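Local coordinates for Ice-binding protein (Colwellia, PDB 3WP9) that binds to the surface of ice crystals, inhibits their growth and ice recrystallization, and may thereby protect membranes from freezing injury, at residues A1-G9 / M132-I140; G169-E180 / T187-N198. All coordinates share one frame; numbering follows the deposited sequence.

Interaction 1 comes first along the chain and interaction 2 follows it; their centres lie about 20 Å apart on opposite sides of the chain's centre, and their nearest atoms, about 5 Å apart, do not touch. Both involve the coils of one right-handed beta-helix. Strand 136-140 of interaction 1 runs in the ten-stranded parallel sheet, in which strand 163-167 is its neighbour and strand 182-185, which joins the two segments of interaction 2, comes next. Interaction 2 itself pairs strands of the other two parallel sheets. Residues 1-9 thus close over one flank of the helix, whereas 169-180 and 187-198 stack coil on coil, and 187-198 carries a probable ice-binding motif.

Interaction 1. Residues A1-G9 / M132-I140; sequences AGPYAVELG and MDDVWIMQI
A terminal salt bridge and a small apolar patch join the N-terminal segment 1-9 to residues 134-137, where a loop leads into strand 136-140 of the beta-helix. The end-to-end directions of the touching runs differ by 51°, and Ala1 and Gly2 face Asp134 and Val135. At the polar end the chain's own amino group, Ala1 N, meets Asp134 OD1 at 2.7 Å, nearly in line with that oxygen's bond to CG. The other carboxylate oxygen, OD2, takes a hydrogen bond from Thr131 N, so the group is gripped at both oxygens and its rotation is fixed. A weak bond from Val135 N to Ala1 O (3.3 Å) follows one step along. Gly2 has a positive phi of 79°, and a CB on it would run into Val135 O.

Val135 then points at the backbone of 3-5: its CB lies 3.3 Å from Pro3 O, and CG1 and CG2 straddle that oxygen. Ile137 has CG1 beside its backbone N (chi1 -60°) and a fully extended chi2, which carries CD1 to the N-terminal segment. There CD1 lies 3.7 Å from Pro3 CG, the two side chains passing in opposite directions, and 3.5 Å from Val6 CG2, which approaches it aslant. Val6 also touches Ala84 and Ala88 of helix 71-89, and so lies between that helix and the sheet. Arg91 donates to the carbonyls of Tyr4 and Ala5. The ion pair thus ties the first residue to the loop before strand 136-140, while Pro3 and Val6 pack on Ile137; the nearby ammonium would probably favour ionised Asp134.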
loop_
_atom_site.group_PDB
_atom_site.type_symbol
_atom_site.label_atom_id
_atom_site.label_comp_id
_atom_site.label_asym_id
_atom_site.label_seq_id
_atom_site.Cartn_x
_atom_site.Cartn_y
_atom_site.Cartn_z
ATOM N N ALA A 1 -18.426 -4.684 -10.604
ATOM C CA ALA A 1 -17.628 -5.045 -11.816
ATOM C C ALA A 1 -16.207 -5.459 -11.403
ATOM O O ALA A 1 -15.711 -5.034 -10.334
ATOM C CB ALA A 1 -17.599 -3.893 -12.832
ATOM N N GLY A 2 -15.581 -6.285 -12.253
ATOM C CA GLY A 2 -14.218 -6.777 -12.040
ATOM C C GLY A 2 -14.175 -7.917 -11.049
ATOM O O GLY A 2 -15.203 -8.438 -10.675
ATOM N N PRO A 3 -12.978 -8.282 -10.580
ATOM C CA PRO A 3 -12.879 -9.388 -9.623
ATOM C C PRO A 3 -13.472 -9.080 -8.250
ATOM O O PRO A 3 -13.907 -7.977 -8.012
ATOM C CB PRO A 3 -11.370 -9.606 -9.517
ATOM C CG PRO A 3 -10.797 -8.245 -9.748
ATOM C CD PRO A 3 -11.711 -7.528 -10.713
ATOM N N TYR A 4 -13.550 -10.075 -7.368
ATOM C CA TYR A 4 -13.965 -9.832 -5.983
ATOM C C TYR A 4 -12.755 -9.205 -5.271
ATOM O O TYR A 4 -11.594 -9.350 -5.735
ATOM C CB TYR A 4 -14.394 -11.133 -5.276
ATOM C CG TYR A 4 -13.735 -12.375 -5.862
ATOM C CD1 TYR A 4 -13.968 -12.737 -7.196
ATOM C CD2 TYR A 4 -12.862 -13.181 -5.102
ATOM C CE1 TYR A 4 -13.354 -13.849 -7.767
ATOM C CE2 TYR A 4 -12.242 -14.308 -5.662
ATOM C CZ TYR A 4 -12.489 -14.647 -7.005
ATOM O OH TYR A 4 -11.889 -15.759 -7.628
ATOM N N ALA A 5 -13.064 -8.529 -4.170
ATOM C CA ALA A 5 -12.035 -7.919 -3.314
ATOM C C ALA A 5 -10.976 -8.959 -2.918
ATOM O O ALA A 5 -11.209 -10.169 -2.889
ATOM C CB ALA A 5 -12.640 -7.291 -2.075
ATOM N N VAL A 6 -9.790 -8.458 -2.611
ATOM C CA VAL A 6 -8.754 -9.257 -1.974
ATOM C C VAL A 6 -8.915 -9.110 -0.468
ATOM O O VAL A 6 -8.792 -8.007 0.074
ATOM C CB VAL A 6 -7.368 -8.802 -2.417
ATOM C CG1 VAL A 6 -6.286 -9.482 -1.570
ATOM C CG2 VAL A 6 -7.162 -9.014 -3.920
ATOM N N GLU A 7 -9.241 -10.215 0.219
ATOM C CA GLU A 7 -9.349 -10.222 1.679
ATOM C C GLU A 7 -7.948 -10.048 2.339
ATOM O O GLU A 7 -7.017 -10.744 1.995
ATOM C CB GLU A 7 -10.015 -11.504 2.209
ATOM C CG GLU A 7 -11.489 -11.626 1.798
ATOM C CD GLU A 7 -12.333 -10.352 2.019
ATOM O OE1 GLU A 7 -12.199 -9.710 3.102
ATOM O OE2 GLU A 7 -13.145 -9.999 1.105
ATOM N N LEU A 8 -7.865 -9.105 3.277
ATOM C CA LEU A 8 -6.569 -8.762 3.919
ATOM C C LEU A 8 -6.425 -9.390 5.299
ATOM O O LEU A 8 -5.371 -9.357 5.898
ATOM C CB LEU A 8 -6.408 -7.206 4.002
ATOM C CG LEU A 8 -6.499 -6.448 2.686
ATOM C CD1 LEU A 8 -6.314 -4.965 3.090
ATOM C CD2 LEU A 8 -5.435 -6.956 1.695
ATOM N N GLY A 9 -7.470 -10.014 5.840
ATOM C CA GLY A 9 -7.311 -10.533 7.193
ATOM C C GLY A 9 -6.829 -9.521 8.227
ATOM O O GLY A 9 -7.302 -8.363 8.246
ATOM N N MET A 132 -18.468 2.532 -6.020
ATOM C CA MET A 132 -17.954 2.062 -4.732
ATOM C C MET A 132 -17.842 0.546 -4.529
ATOM O O MET A 132 -17.257 0.112 -3.530
ATOM C CB MET A 132 -18.653 2.715 -3.519
ATOM C CG MET A 132 -20.107 2.322 -3.346
ATOM S SD MET A 132 -21.237 3.698 -3.678
ATOM C CE MET A 132 -21.013 4.034 -5.454
ATOM N N ASP A 133 -18.352 -0.259 -5.467
ATOM C CA ASP A 133 -18.281 -1.735 -5.325
ATOM C C ASP A 133 -17.301 -2.372 -6.254
ATOM O O ASP A 133 -17.114 -3.582 -6.202
ATOM C CB ASP A 133 -19.630 -2.382 -5.671
ATOM C CG ASP A 133 -20.729 -1.971 -4.743
ATOM O OD1 ASP A 133 -20.481 -1.840 -3.522
ATOM O OD2 ASP A 133 -21.852 -1.788 -5.255
ATOM N N ASP A 134 -16.741 -1.593 -7.158
ATOM C CA ASP A 134 -15.942 -2.129 -8.211
ATOM C C ASP A 134 -14.543 -2.309 -7.664
ATOM O O ASP A 134 -14.133 -1.601 -6.738
ATOM C CB ASP A 134 -15.885 -1.184 -9.390
ATOM C CG ASP A 134 -17.218 -1.087 -10.128
ATOM O OD1 ASP A 134 -17.951 -2.116 -10.105
ATOM O OD2 ASP A 134 -17.519 -0.002 -10.693
ATOM N N VAL A 135 -13.840 -3.213 -8.299
ATOM C CA VAL A 135 -12.548 -3.663 -7.793
ATOM C C VAL A 135 -11.564 -3.695 -8.957
ATOM O O VAL A 135 -11.871 -4.069 -10.127
ATOM C CB VAL A 135 -12.710 -5.023 -7.075
ATOM C CG1 VAL A 135 -11.336 -5.645 -6.732
ATOM C CG2 VAL A 135 -13.512 -4.881 -5.825
ATOM N N TRP A 136 -10.316 -3.269 -8.631
ATOM C CA TRP A 136 -9.208 -3.360 -9.549
ATOM C C TRP A 136 -8.089 -4.141 -8.863
ATOM O O TRP A 136 -7.839 -3.951 -7.693
ATOM C CB TRP A 136 -8.617 -1.970 -9.882
ATOM C CG TRP A 136 -9.503 -1.015 -10.634
ATOM C CD1 TRP A 136 -9.405 -0.667 -11.943
ATOM C CD2 TRP A 136 -10.603 -0.293 -10.084
ATOM N NE1 TRP A 136 -10.382 0.269 -12.240
ATOM C CE2 TRP A 136 -11.139 0.492 -11.126
ATOM C CE3 TRP A 136 -11.175 -0.216 -8.805
ATOM C CZ2 TRP A 136 -12.250 1.337 -10.929
ATOM C CZ3 TRP A 136 -12.317 0.619 -8.606
ATOM C CH2 TRP A 136 -12.808 1.368 -9.665
ATOM N N ILE A 137 -7.603 -5.133 -9.587
ATOM C CA ILE A 137 -6.429 -5.818 -9.164
ATOM C C ILE A 137 -5.329 -5.644 -10.207
ATOM O O ILE A 137 -5.448 -5.973 -11.414
ATOM C CB ILE A 137 -6.756 -7.316 -8.773
ATOM C CG1 ILE A 137 -7.788 -7.460 -7.602
ATOM C CG2 ILE A 137 -5.427 -8.034 -8.533
ATOM C CD1 ILE A 137 -8.090 -8.922 -7.330
ATOM N N MET A 138 -4.195 -5.057 -9.733
ATOM C CA MET A 138 -3.088 -4.739 -10.572
ATOM C C MET A 138 -1.946 -5.724 -10.292
ATOM O O MET A 138 -1.330 -5.671 -9.271
ATOM C CB MET A 138 -2.629 -3.280 -10.361
ATOM C CG MET A 138 -3.795 -2.333 -10.101
ATOM S SD MET A 138 -4.816 -2.089 -11.525
ATOM C CE MET A 138 -3.732 -1.286 -12.624
ATOM N N GLN A 139 -1.651 -6.545 -11.278
ATOM C CA GLN A 139 -0.696 -7.667 -11.101
ATOM C C GLN A 139 0.575 -7.294 -11.809
ATOM O O GLN A 139 0.648 -7.332 -13.039
ATOM C CB GLN A 139 -1.265 -8.960 -11.719
ATOM C CG GLN A 139 -2.480 -9.359 -10.989
ATOM C CD GLN A 139 -3.196 -10.486 -11.700
ATOM O OE1 GLN A 139 -2.995 -10.714 -12.889
ATOM N NE2 GLN A 139 -3.972 -11.222 -10.966
ATOM N N ILE A 140 1.585 -6.853 -11.024
ATOM C CA ILE A 140 2.794 -6.286 -11.593
ATOM C C ILE A 140 4.015 -7.184 -11.272
ATOM O O ILE A 140 4.425 -7.306 -10.140
ATOM C CB ILE A 140 3.020 -4.822 -11.081
ATOM C CG1 ILE A 140 1.837 -3.966 -11.538
ATOM C CG2 ILE A 140 4.352 -4.285 -11.593
ATOM C CD1 ILE A 140 1.721 -2.723 -10.658
#

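Interaction 2. Residues G169-E180 / T187-N198; sequences GYTALGTYASFE and TLISVNTGTTVN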
loop_
_atom_site.group_PDB
_atom_site.type_symbol
_atom_site.label_atom_id
_atom_site.label_comp_id
_atom_site.label_asym_id
_atom_site.label_seq_id
_atom_site.Cartn_x
_atom_site.Cartn_y
_atom_site.Cartn_z
ATOM N N GLY A 169 8.259 -6.699 -7.546
ATOM C CA GLY A 169 9.491 -5.931 -7.310
ATOM C C GLY A 169 9.367 -5.000 -6.160
ATOM O O GLY A 169 8.875 -5.404 -5.076
ATOM N N TYR A 170 9.870 -3.760 -6.309
ATOM C CA TYR A 170 9.668 -2.778 -5.240
ATOM C C TYR A 170 8.550 -1.827 -5.748
ATOM O O TYR A 170 8.264 -1.764 -6.910
ATOM C CB TYR A 170 10.910 -1.947 -4.949
ATOM C CG TYR A 170 11.467 -1.205 -6.181
ATOM C CD1 TYR A 170 10.863 -0.024 -6.629
ATOM C CD2 TYR A 170 12.553 -1.671 -6.896
ATOM C CE1 TYR A 170 11.335 0.660 -7.725
ATOM C CE2 TYR A 170 13.050 -1.013 -8.024
ATOM C CZ TYR A 170 12.463 0.153 -8.481
ATOM O OH TYR A 170 12.858 0.837 -9.658
ATOM N N THR A 171 8.038 -1.071 -4.824
ATOM C CA THR A 171 7.146 0.099 -5.152
ATOM C C THR A 171 7.896 1.379 -4.700
ATOM O O THR A 171 8.364 1.415 -3.541
ATOM C CB THR A 171 5.892 -0.062 -4.334
ATOM O OG1 THR A 171 5.234 -1.244 -4.778
ATOM C CG2 THR A 171 4.975 1.132 -4.615
ATOM N N ALA A 172 8.045 2.363 -5.596
ATOM C CA ALA A 172 8.741 3.612 -5.296
ATOM C C ALA A 172 7.819 4.741 -5.805
ATOM O O ALA A 172 7.598 4.857 -6.984
ATOM C CB ALA A 172 10.145 3.671 -5.942
ATOM N N LEU A 173 7.413 5.583 -4.873
ATOM C CA LEU A 173 6.598 6.754 -5.239
ATOM C C LEU A 173 7.476 7.984 -5.067
ATOM O O LEU A 173 8.226 8.110 -4.059
ATOM C CB LEU A 173 5.422 6.777 -4.253
ATOM C CG LEU A 173 4.607 5.470 -4.034
ATOM C CD1 LEU A 173 3.434 5.791 -3.116
ATOM C CD2 LEU A 173 4.144 4.947 -5.386
ATOM N N GLY A 174 7.362 8.886 -6.023
ATOM C CA GLY A 174 8.133 10.121 -6.124
ATOM C C GLY A 174 7.688 11.142 -5.067
ATOM O O GLY A 174 7.070 10.799 -4.059
ATOM N N THR A 175 8.134 12.380 -5.297
ATOM C CA THR A 175 7.855 13.437 -4.331
ATOM C C THR A 175 6.552 14.168 -4.676
ATOM O O THR A 175 6.204 14.336 -5.821
ATOM C CB THR A 175 8.953 14.463 -4.308
ATOM O OG1 THR A 175 9.231 15.018 -5.605
ATOM C CG2 THR A 175 10.319 13.825 -3.717
ATOM N N TYR A 176 5.930 14.646 -3.625
ATOM C CA TYR A 176 4.736 15.511 -3.759
ATOM C C TYR A 176 3.668 14.884 -4.684
ATOM O O TYR A 176 2.993 15.559 -5.472
ATOM C CB TYR A 176 5.160 16.922 -4.146
ATOM C CG TYR A 176 6.105 17.506 -3.135
ATOM C CD1 TYR A 176 5.640 17.873 -1.883
ATOM C CD2 TYR A 176 7.460 17.674 -3.442
ATOM C CE1 TYR A 176 6.512 18.402 -0.904
ATOM C CE2 TYR A 176 8.317 18.219 -2.510
ATOM C CZ TYR A 176 7.857 18.549 -1.266
ATOM O OH TYR A 176 8.737 19.098 -0.379
ATOM N N ALA A 177 3.531 13.548 -4.583
ATOM C CA ALA A 177 2.591 12.804 -5.380
ATOM C C ALA A 177 1.435 12.436 -4.504
ATOM O O ALA A 177 1.402 12.743 -3.293
ATOM C CB ALA A 177 3.310 11.511 -5.923
ATOM N N SER A 178 0.446 11.775 -5.088
ATOM C CA SER A 178 -0.705 11.267 -4.334
ATOM C C SER A 178 -1.095 9.891 -4.896
ATOM O O SER A 178 -1.187 9.724 -6.154
ATOM C CB SER A 178 -1.878 12.241 -4.543
ATOM O OG SER A 178 -2.902 11.840 -3.661
ATOM N N PHE A 179 -1.147 8.951 -3.963
ATOM C CA PHE A 179 -1.330 7.566 -4.347
ATOM C C PHE A 179 -2.522 6.979 -3.593
ATOM O O PHE A 179 -2.771 7.300 -2.407
ATOM C CB PHE A 179 -0.004 6.773 -4.101
ATOM C CG PHE A 179 -0.042 5.356 -4.656
ATOM C CD1 PHE A 179 0.392 5.080 -5.945
ATOM C CD2 PHE A 179 -0.512 4.323 -3.826
ATOM C CE1 PHE A 179 0.381 3.737 -6.427
ATOM C CE2 PHE A 179 -0.536 3.019 -4.297
ATOM C CZ PHE A 179 -0.139 2.743 -5.601
ATOM N N GLU A 180 -3.200 6.056 -4.282
ATOM C CA GLU A 180 -4.398 5.422 -3.706
ATOM C C GLU A 180 -4.317 3.909 -3.876
ATOM O O GLU A 180 -4.001 3.431 -4.976
ATOM C CB GLU A 180 -5.647 5.865 -4.555
ATOM C CG GLU A 180 -5.857 7.405 -4.649
ATOM C CD GLU A 180 -6.470 7.973 -3.400
ATOM O OE1 GLU A 180 -7.160 7.251 -2.621
ATOM O OE2 GLU A 180 -6.261 9.175 -3.168
ATOM N N THR A 187 8.668 -6.822 -1.963
ATOM C CA THR A 187 9.892 -6.322 -1.313
ATOM C C THR A 187 9.571 -4.995 -0.618
ATOM O O THR A 187 8.672 -4.991 0.302
ATOM C CB THR A 187 11.160 -6.205 -2.233
ATOM O OG1 THR A 187 10.983 -5.258 -3.261
ATOM C CG2 THR A 187 11.517 -7.571 -2.938
ATOM N N LEU A 188 10.262 -3.923 -1.026
ATOM C CA LEU A 188 10.170 -2.671 -0.279
ATOM C C LEU A 188 9.107 -1.721 -0.831
ATOM O O LEU A 188 8.759 -1.822 -1.990
ATOM C CB LEU A 188 11.496 -1.943 -0.130
ATOM C CG LEU A 188 12.162 -1.221 -1.230
ATOM C CD1 LEU A 188 11.208 -0.201 -1.824
ATOM C CD2 LEU A 188 13.333 -0.377 -0.688
ATOM N N ILE A 189 8.681 -0.834 0.028
ATOM C CA ILE A 189 7.829 0.271 -0.447
ATOM C C ILE A 189 8.514 1.541 -0.013
ATOM O O ILE A 189 8.726 1.722 1.195
ATOM C CB ILE A 189 6.355 0.203 0.099
ATOM C CG1 ILE A 189 5.669 -1.098 -0.332
ATOM C CG2 ILE A 189 5.551 1.470 -0.336
ATOM C CD1 ILE A 189 4.388 -1.370 0.505
ATOM N N SER A 190 8.859 2.424 -0.993
ATOM C CA SER A 190 9.546 3.645 -0.687
ATOM C C SER A 190 8.591 4.777 -1.089
ATOM O O SER A 190 8.125 4.766 -2.235
ATOM C CB SER A 190 10.864 3.706 -1.558
ATOM O OG SER A 190 11.409 4.994 -1.545
ATOM N N VAL A 191 8.441 5.747 -0.165
ATOM C CA VAL A 191 7.530 6.880 -0.451
ATOM C C VAL A 191 8.422 8.146 -0.256
ATOM O O VAL A 191 8.991 8.315 0.796
ATOM C CB VAL A 191 6.351 6.868 0.506
ATOM C CG1 VAL A 191 5.320 7.867 -0.019
ATOM C CG2 VAL A 191 5.705 5.506 0.536
ATOM N N ASN A 192 8.589 8.946 -1.289
ATOM C CA ASN A 192 9.472 10.108 -1.232
ATOM C C ASN A 192 8.782 11.379 -0.715
ATOM O O ASN A 192 7.497 11.411 -0.474
ATOM C CB ASN A 192 10.224 10.242 -2.546
ATOM C CG ASN A 192 11.479 9.357 -2.574
ATOM O OD1 ASN A 192 11.798 8.661 -1.611
ATOM N ND2 ASN A 192 12.230 9.467 -3.688
ATOM N N THR A 193 9.561 12.416 -0.549
ATOM C CA THR A 193 9.182 13.592 0.262
ATOM C C THR A 193 7.813 14.177 -0.108
ATOM O O THR A 193 7.562 14.497 -1.297
ATOM C CB THR A 193 10.213 14.687 -0.051
ATOM O OG1 THR A 193 11.530 14.170 0.231
ATOM C CG2 THR A 193 9.954 15.960 0.757
ATOM N N GLY A 194 6.975 14.304 0.932
ATOM C CA GLY A 194 5.739 15.068 0.765
ATOM C C GLY A 194 4.559 14.357 0.178
ATOM O O GLY A 194 3.403 14.904 0.171
ATOM N N THR A 195 4.742 13.125 -0.288
ATOM C CA THR A 195 3.657 12.407 -0.926
ATOM C C THR A 195 2.565 11.970 0.068
ATOM O O THR A 195 2.812 11.711 1.243
ATOM C CB THR A 195 4.282 11.201 -1.679
ATOM O OG1 THR A 195 4.975 11.761 -2.793
ATOM C CG2 THR A 195 3.286 10.112 -2.159
ATOM N N THR A 196 1.341 11.897 -0.480
ATOM C CA THR A 196 0.238 11.399 0.321
ATOM C C THR A 196 -0.209 10.033 -0.221
ATOM O O THR A 196 -0.237 9.805 -1.469
ATOM C CB THR A 196 -0.960 12.318 0.074
ATOM O OG1 THR A 196 -0.630 13.596 0.611
ATOM C CG2 THR A 196 -2.247 11.760 0.798
ATOM N N VAL A 197 -0.461 9.123 0.719
ATOM C CA VAL A 197 -0.995 7.863 0.304
ATOM C C VAL A 197 -2.353 7.660 1.063
ATOM O O VAL A 197 -2.392 7.774 2.267
ATOM C CB VAL A 197 -0.058 6.701 0.701
ATOM C CG1 VAL A 197 -0.779 5.362 0.437
ATOM C CG2 VAL A 197 1.267 6.869 -0.062
ATOM N N ASN A 198 -3.413 7.342 0.321
ATOM C CA ASN A 198 -4.644 6.863 0.954
ATOM C C ASN A 198 -4.758 5.396 0.625
ATOM O O ASN A 198 -4.975 5.027 -0.548
ATOM C CB ASN A 198 -5.835 7.608 0.324
ATOM C CG ASN A 198 -5.855 9.067 0.733
ATOM O OD1 ASN A 198 -5.869 9.382 1.911
ATOM N ND2 ASN A 198 -5.782 9.979 -0.269
HETATM O O HOH W 1 10.522 6.418 -3.796
HETATM O O HOH W 2 0.745 15.438 -1.785
#
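The ring of Tyr176 lies over the peptide carbonyl of Thr193, whose O sits 3.7 Å above the ring plane and over its centre, while Tyr176 OH reaches Thr193 CG2 at 3.6 Å. Thr193 opens the Thr-Gly-Thr-Thr motif, an ice-binding element by similarity, and this overlap belongs to the stacking of successive coils in a right-handed beta-helix. Strand 171-173 pairs in parallel with 189-191 (axes 4.7 Å and 2° apart), and 178-180 pairs likewise with 196-198. Gly194, with a positive phi, sits in the type II turn from Asn192 to Thr195; a CB there would collide with Tyr176 CE1.

Between the two strand pairs the corner is held by Thr195. Its chi1 of -71° sets OG1 beside its own backbone N and CG2 against Ala177. From there OG1 donates to Gly174 O at 2.6 Å and accepts from Ala177 N at 2.9 Å, so a buried hydroxyl both gives and receives a bond. A valine in its place would probably leave Gly174 O and Ala177 N without these mates and let the corner at 174-177 shift.

Inside the coil, Leu173 CD1 touches Val197 CG2 at 3.9 Å, the side chains meeting nearly at a right angle, and lies alongside Val191, which points the same way. The Phe179 ring turns its edge to Val197 CG1 and also meets Trp165.

On the face that carries Ser178 and Thr196, Glu180 and Asn198 run side by side. Asn215 ND2 binds Asn198 OD1, which is consistent with the amide being oriented so that its ND2 faces Glu180: Asn198 ND2 meets the syn side of Glu180 OE2 at 3.0 Å, 33° out of the carboxylate plane.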